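Local coordinates for protein laccase (Botrytis aclada, PDB 3SQR) that oxidises phenolic substrates such as hydroquinones with molecular oxygen at copper sites, probably serving in lignin degradation and detoxification of its products, at residues 142-154 with 556-568. Sequence-based numbering, arbitrary orientation. Where two conformers were deposited one is given.
Sequences VTQCPIAPGDTLT and IFEDTCANWNAYT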
loop_
_atom_site.group_PDB
_atom_site.type_symbol
_atom_site.label_atom_id
_atom_site.label_comp_id
_atom_site.label_asym_id
_atom_site.label_seq_id
_atom_site.Cartn_x
_atom_site.Cartn_y
_atom_site.Cartn_z
ATOM N N VAL A 142 7.008 1.228 -15.784
ATOM C CA VAL A 142 7.767 2.371 -15.297
ATOM C C VAL A 142 9.201 1.994 -14.953
ATOM O O VAL A 142 10.168 2.588 -15.482
ATOM C CB VAL A 142 7.085 3.011 -14.074
ATOM C CG1 VAL A 142 8.014 4.144 -13.473
ATOM C CG2 VAL A 142 5.608 3.468 -14.378
ATOM N N THR A 143 9.399 1.018 -14.041
ATOM C CA THR A 143 10.769 0.658 -13.584
ATOM C C THR A 143 11.290 -0.666 -14.111
ATOM O O THR A 143 12.452 -1.041 -13.912
ATOM C CB THR A 143 10.852 0.655 -12.055
ATOM O OG1 THR A 143 10.008 -0.364 -11.570
ATOM C CG2 THR A 143 10.430 1.997 -11.479
ATOM N N GLN A 144 10.430 -1.379 -14.810
ATOM C CA GLN A 144 10.764 -2.642 -15.438
ATOM C C GLN A 144 9.731 -3.049 -16.465
ATOM O O GLN A 144 8.589 -2.598 -16.457
ATOM C CB GLN A 144 10.810 -3.791 -14.434
ATOM C CG GLN A 144 9.529 -4.081 -13.722
ATOM C CD GLN A 144 9.664 -5.283 -12.802
ATOM O OE1 GLN A 144 9.986 -5.120 -11.611
ATOM N NE2 GLN A 144 9.481 -6.477 -13.339
ATOM N N CYS A 145 10.117 -3.985 -17.315
ATOM C CA CYS A 145 9.183 -4.764 -18.060
ATOM C C CYS A 145 8.633 -5.814 -17.069
ATOM O O CYS A 145 9.330 -6.191 -16.121
ATOM C CB CYS A 145 9.839 -5.522 -19.213
ATOM S SG CYS A 145 10.445 -4.386 -20.531
ATOM N N PRO A 146 7.457 -6.334 -17.374
ATOM C CA PRO A 146 6.956 -7.421 -16.603
ATOM C C PRO A 146 7.872 -8.624 -16.667
ATOM O O PRO A 146 8.593 -8.865 -17.652
ATOM C CB PRO A 146 5.593 -7.688 -17.192
ATOM C CG PRO A 146 5.230 -6.418 -17.906
ATOM C CD PRO A 146 6.493 -5.947 -18.414
ATOM N N ILE A 147 7.848 -9.387 -15.590
ATOM C CA ILE A 147 8.502 -10.694 -15.537
ATOM C C ILE A 147 7.616 -11.696 -16.293
ATOM O O ILE A 147 6.436 -11.946 -15.937
ATOM C CB ILE A 147 8.649 -11.230 -14.091
ATOM C CG1 ILE A 147 9.349 -10.182 -13.215
ATOM C CG2 ILE A 147 9.452 -12.571 -14.097
ATOM C CD1 ILE A 147 9.261 -10.465 -11.640
ATOM N N ALA A 148 8.139 -12.246 -17.380
ATOM C CA ALA A 148 7.338 -13.151 -18.141
ATOM C C ALA A 148 7.112 -14.471 -17.384
ATOM O O ALA A 148 7.942 -14.843 -16.581
ATOM C CB ALA A 148 8.059 -13.450 -19.513
ATOM N N PRO A 149 6.029 -15.186 -17.684
ATOM C CA PRO A 149 5.824 -16.543 -17.206
ATOM C C PRO A 149 7.073 -17.382 -17.368
ATOM O O PRO A 149 7.728 -17.423 -18.454
ATOM C CB PRO A 149 4.643 -17.036 -18.045
ATOM C CG PRO A 149 3.811 -15.848 -18.180
ATOM C CD PRO A 149 4.860 -14.755 -18.447
ATOM N N GLY A 150 7.464 -17.976 -16.246
ATOM C CA GLY A 150 8.655 -18.834 -16.171
ATOM C C GLY A 150 9.956 -18.095 -15.973
ATOM O O GLY A 150 10.959 -18.735 -15.715
ATOM N N ASP A 151 9.986 -16.746 -16.076
ATOM C CA ASP A 151 11.180 -16.032 -15.844
ATOM C C ASP A 151 11.292 -15.695 -14.324
ATOM O O ASP A 151 10.303 -15.762 -13.579
ATOM C CB ASP A 151 11.195 -14.773 -16.674
ATOM C CG ASP A 151 12.557 -14.176 -16.805
ATOM O OD1 ASP A 151 13.554 -14.852 -16.482
ATOM O OD2 ASP A 151 12.655 -13.000 -17.262
ATOM N N THR A 152 12.494 -15.316 -13.947
ATOM C CA THR A 152 12.870 -14.865 -12.623
ATOM C C THR A 152 13.529 -13.491 -12.685
ATOM O O THR A 152 14.376 -13.231 -13.561
ATOM C CB THR A 152 13.784 -15.886 -11.917
ATOM O OG1 THR A 152 13.071 -17.133 -11.832
ATOM C CG2 THR A 152 14.205 -15.360 -10.481
ATOM N N LEU A 153 13.168 -12.633 -11.716
ATOM C CA LEU A 153 13.825 -11.377 -11.545
ATOM C C LEU A 153 14.207 -11.323 -10.110
ATOM O O LEU A 153 13.337 -11.505 -9.290
ATOM C CB LEU A 153 12.902 -10.219 -11.836
ATOM C CG LEU A 153 13.511 -8.841 -11.649
ATOM C CD1 LEU A 153 14.914 -8.587 -12.325
ATOM C CD2 LEU A 153 12.439 -7.799 -12.065
ATOM N N THR A 154 15.482 -11.031 -9.875
ATOM C CA THR A 154 16.007 -10.863 -8.494
ATOM C C THR A 154 16.019 -9.387 -8.123
ATOM O O THR A 154 16.803 -8.603 -8.614
ATOM C CB THR A 154 17.382 -11.492 -8.355
ATOM O OG1 THR A 154 17.275 -12.889 -8.698
ATOM C CG2 THR A 154 17.926 -11.324 -6.870
ATOM N N ILE A 556 20.395 -7.042 -16.178
ATOM C CA ILE A 556 19.231 -7.746 -15.635
ATOM C C ILE A 556 17.920 -7.229 -16.208
ATOM O O ILE A 556 17.075 -7.989 -16.669
ATOM C CB ILE A 556 19.271 -7.694 -14.092
ATOM C CG1 ILE A 556 20.376 -8.624 -13.587
ATOM C CG2 ILE A 556 17.910 -8.019 -13.503
ATOM C CD1 ILE A 556 20.760 -8.319 -12.114
ATOM N N PHE A 557 17.780 -5.922 -16.242
ATOM C CA PHE A 557 16.623 -5.233 -16.794
ATOM C C PHE A 557 16.384 -5.579 -18.242
ATOM O O PHE A 557 15.263 -5.909 -18.662
ATOM C CB PHE A 557 16.902 -3.751 -16.618
ATOM C CG PHE A 557 15.862 -2.849 -17.133
ATOM C CD1 PHE A 557 15.833 -2.496 -18.464
ATOM C CD2 PHE A 557 14.932 -2.250 -16.250
ATOM C CE1 PHE A 557 14.856 -1.610 -18.937
ATOM C CE2 PHE A 557 14.008 -1.396 -16.708
ATOM C CZ PHE A 557 13.946 -1.070 -18.070
ATOM N N GLU A 558 17.474 -5.503 -18.991
ATOM C CA GLU A 558 17.449 -5.928 -20.397
ATOM C C GLU A 558 16.973 -7.347 -20.574
ATOM O O GLU A 558 16.131 -7.631 -21.460
ATOM C CB GLU A 558 18.846 -5.747 -20.991
ATOM C CG GLU A 558 19.206 -4.311 -21.192
ATOM C CD GLU A 558 20.709 -4.072 -21.464
ATOM O OE1 GLU A 558 21.558 -5.017 -21.386
ATOM O OE2 GLU A 558 21.028 -2.900 -21.713
ATOM N N ASP A 559 17.475 -8.237 -19.715
ATOM C CA ASP A 559 17.098 -9.613 -19.803
ATOM C C ASP A 559 15.618 -9.793 -19.497
ATOM O O ASP A 559 14.911 -10.542 -20.175
ATOM C CB ASP A 559 17.899 -10.493 -18.857
ATOM C CG ASP A 559 19.440 -10.611 -19.227
ATOM O OD1 ASP A 559 19.914 -10.116 -20.285
ATOM O OD2 ASP A 559 20.216 -11.106 -18.364
ATOM N N THR A 560 15.109 -9.091 -18.460
ATOM C CA THR A 560 13.682 -9.219 -18.199
ATOM C C THR A 560 12.845 -8.762 -19.388
ATOM O O THR A 560 11.811 -9.347 -19.717
ATOM C CB THR A 560 13.295 -8.417 -16.913
ATOM O OG1 THR A 560 14.185 -8.831 -15.852
ATOM C CG2 THR A 560 11.793 -8.600 -16.566
ATOM N N CYS A 561 13.235 -7.666 -20.002
ATOM C CA CYS A 561 12.478 -7.121 -21.129
ATOM C C CYS A 561 12.615 -8.059 -22.334
ATOM O O CYS A 561 11.623 -8.363 -22.973
ATOM C CB CYS A 561 13.010 -5.747 -21.523
ATOM S SG CYS A 561 12.443 -4.448 -20.354
ATOM N N ALA A 562 13.824 -8.549 -22.562
ATOM C CA ALA A 562 14.019 -9.564 -23.614
ATOM C C ALA A 562 13.069 -10.751 -23.437
ATOM O O ALA A 562 12.363 -11.145 -24.375
ATOM C CB ALA A 562 15.477 -10.003 -23.660
ATOM N N ASN A 563 12.963 -11.288 -22.217
ATOM C CA ASN A 563 12.053 -12.389 -21.970
ATOM C C ASN A 563 10.605 -12.016 -22.066
ATOM O O ASN A 563 9.774 -12.828 -22.505
ATOM C CB ASN A 563 12.370 -13.067 -20.638
ATOM C CG ASN A 563 13.750 -13.643 -20.625
ATOM O OD1 ASN A 563 14.339 -13.833 -21.698
ATOM N ND2 ASN A 563 14.327 -13.860 -19.427
ATOM N N TRP A 564 10.273 -10.784 -21.669
ATOM C CA TRP A 564 8.923 -10.305 -21.846
ATOM C C TRP A 564 8.517 -10.228 -23.345
ATOM O O TRP A 564 7.442 -10.609 -23.722
ATOM C CB TRP A 564 8.771 -8.890 -21.233
ATOM C CG TRP A 564 7.357 -8.417 -21.319
ATOM C CD1 TRP A 564 6.930 -7.336 -21.971
ATOM C CD2 TRP A 564 6.199 -9.031 -20.752
ATOM N NE1 TRP A 564 5.601 -7.204 -21.859
ATOM C CE2 TRP A 564 5.097 -8.247 -21.127
ATOM C CE3 TRP A 564 5.974 -10.181 -20.009
ATOM C CZ2 TRP A 564 3.785 -8.570 -20.792
ATOM C CZ3 TRP A 564 4.673 -10.498 -19.671
ATOM C CH2 TRP A 564 3.591 -9.717 -20.053
ATOM N N ASN A 565 9.383 -9.644 -24.122
ATOM C CA ASN A 565 9.134 -9.484 -25.553
ATOM C C ASN A 565 9.020 -10.838 -26.274
ATOM O O ASN A 565 8.335 -10.912 -27.298
ATOM C CB ASN A 565 10.252 -8.629 -26.157
ATOM C CG ASN A 565 10.115 -7.165 -25.792
ATOM O OD1 ASN A 565 9.008 -6.658 -25.588
ATOM N ND2 ASN A 565 11.248 -6.479 -25.685
ATOM N N ALA A 566 9.736 -11.858 -25.767
ATOM C CA ALA A 566 9.592 -13.270 -26.238
ATOM C C ALA A 566 8.238 -13.845 -25.883
ATOM O O ALA A 566 7.708 -14.747 -26.557
ATOM C CB ALA A 566 10.724 -14.157 -25.710
ATOM N N TYR A 567 7.615 -13.307 -24.833
ATOM C CA TYR A 567 6.331 -13.815 -24.374
ATOM C C TYR A 567 5.147 -13.198 -25.069
ATOM O O TYR A 567 4.160 -13.861 -25.289
ATOM C CB TYR A 567 6.158 -13.544 -22.853
ATOM C CG TYR A 567 4.793 -13.823 -22.342
ATOM C CD1 TYR A 567 4.360 -15.137 -22.114
ATOM C CD2 TYR A 567 3.908 -12.792 -22.020
ATOM C CE1 TYR A 567 3.119 -15.369 -21.654
ATOM C CE2 TYR A 567 2.656 -13.047 -21.552
ATOM C CZ TYR A 567 2.257 -14.308 -21.345
ATOM O OH TYR A 567 0.975 -14.477 -20.863
ATOM N N THR A 568 5.210 -11.894 -25.312
ATOM C CA THR A 568 4.040 -11.185 -25.742
ATOM C C THR A 568 3.454 -11.640 -27.106
ATOM O O THR A 568 2.230 -11.657 -27.233
ATOM C CB THR A 568 4.232 -9.688 -25.801
ATOM O OG1 THR A 568 5.286 -9.337 -26.707
ATOM C CG2 THR A 568 4.546 -9.149 -24.357
HETATM O O HOH W 1 12.822 -4.910 -17.031
HETATM O O HOH W 2 10.724 -11.384 -18.107
HETATM O O HOH W 3 14.013 -11.375 -15.379
#
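Three groups gather on Asp151 OD2: Asn563 ND2 and two waters. The Asn563 ND2 to Asp151 OD2 bond is 2.9 Å long and nearly straight (165°). The donor comes from above the carboxylate plane, while OD2 lies in the plane of the Asn563 amide. Asp151 CG is anti to the backbone N (chi1 -163°), which swings the carboxylate onto the helix. Of the two waters, one accepts from Ala148 N and lies within bonding distance of both OD2 and Thr560 O, and may not donate to both at once; the other links OD2 to Thr152 O and Thr560 OG1. A third water bridges Cys145 N and Phe557 O.

The Cys145–Cys561 disulfide, with SG to SG at 2.0 Å and chi3 93°, ties the loop covalently to the helix. Beside it, Pro146 lays its CB, CG and CD over one face of the Trp564 indole. Pro146 CD sits 3.7 Å from the centroid of the Trp564 five-membered ring, a CH-pi contact. On the opposite face Thr568 CG2, from the helix's own segment, lies off-centre toward the rim; Ala148 CA meets the edge. Pro149 repeats the CH-pi contact over Tyr567, its CD 3.7 Å from the ring centroid. A type II turn from Ala148 to Asp151 places both Pro149 and Asp151 against the helix. At the other end, Leu153 CD1 presses tightly on Ile556 CG2 (3.3 Å), and the Phe557 ring turns its edge to Thr143 O.

The contact joins the last helix, 551-567, to the first cupredoxin-like domain, across 402 residues of sequence. Thr143 lies near His468, a probable copper ligand. Phe557 packs edge-to-face on Phe424 of helix 419-424. Behind the loop, Ile147 rests on strand 107-114, and Leu153 of strand 152-158 makes backbone hydrogen bonds with Val112 of that strand.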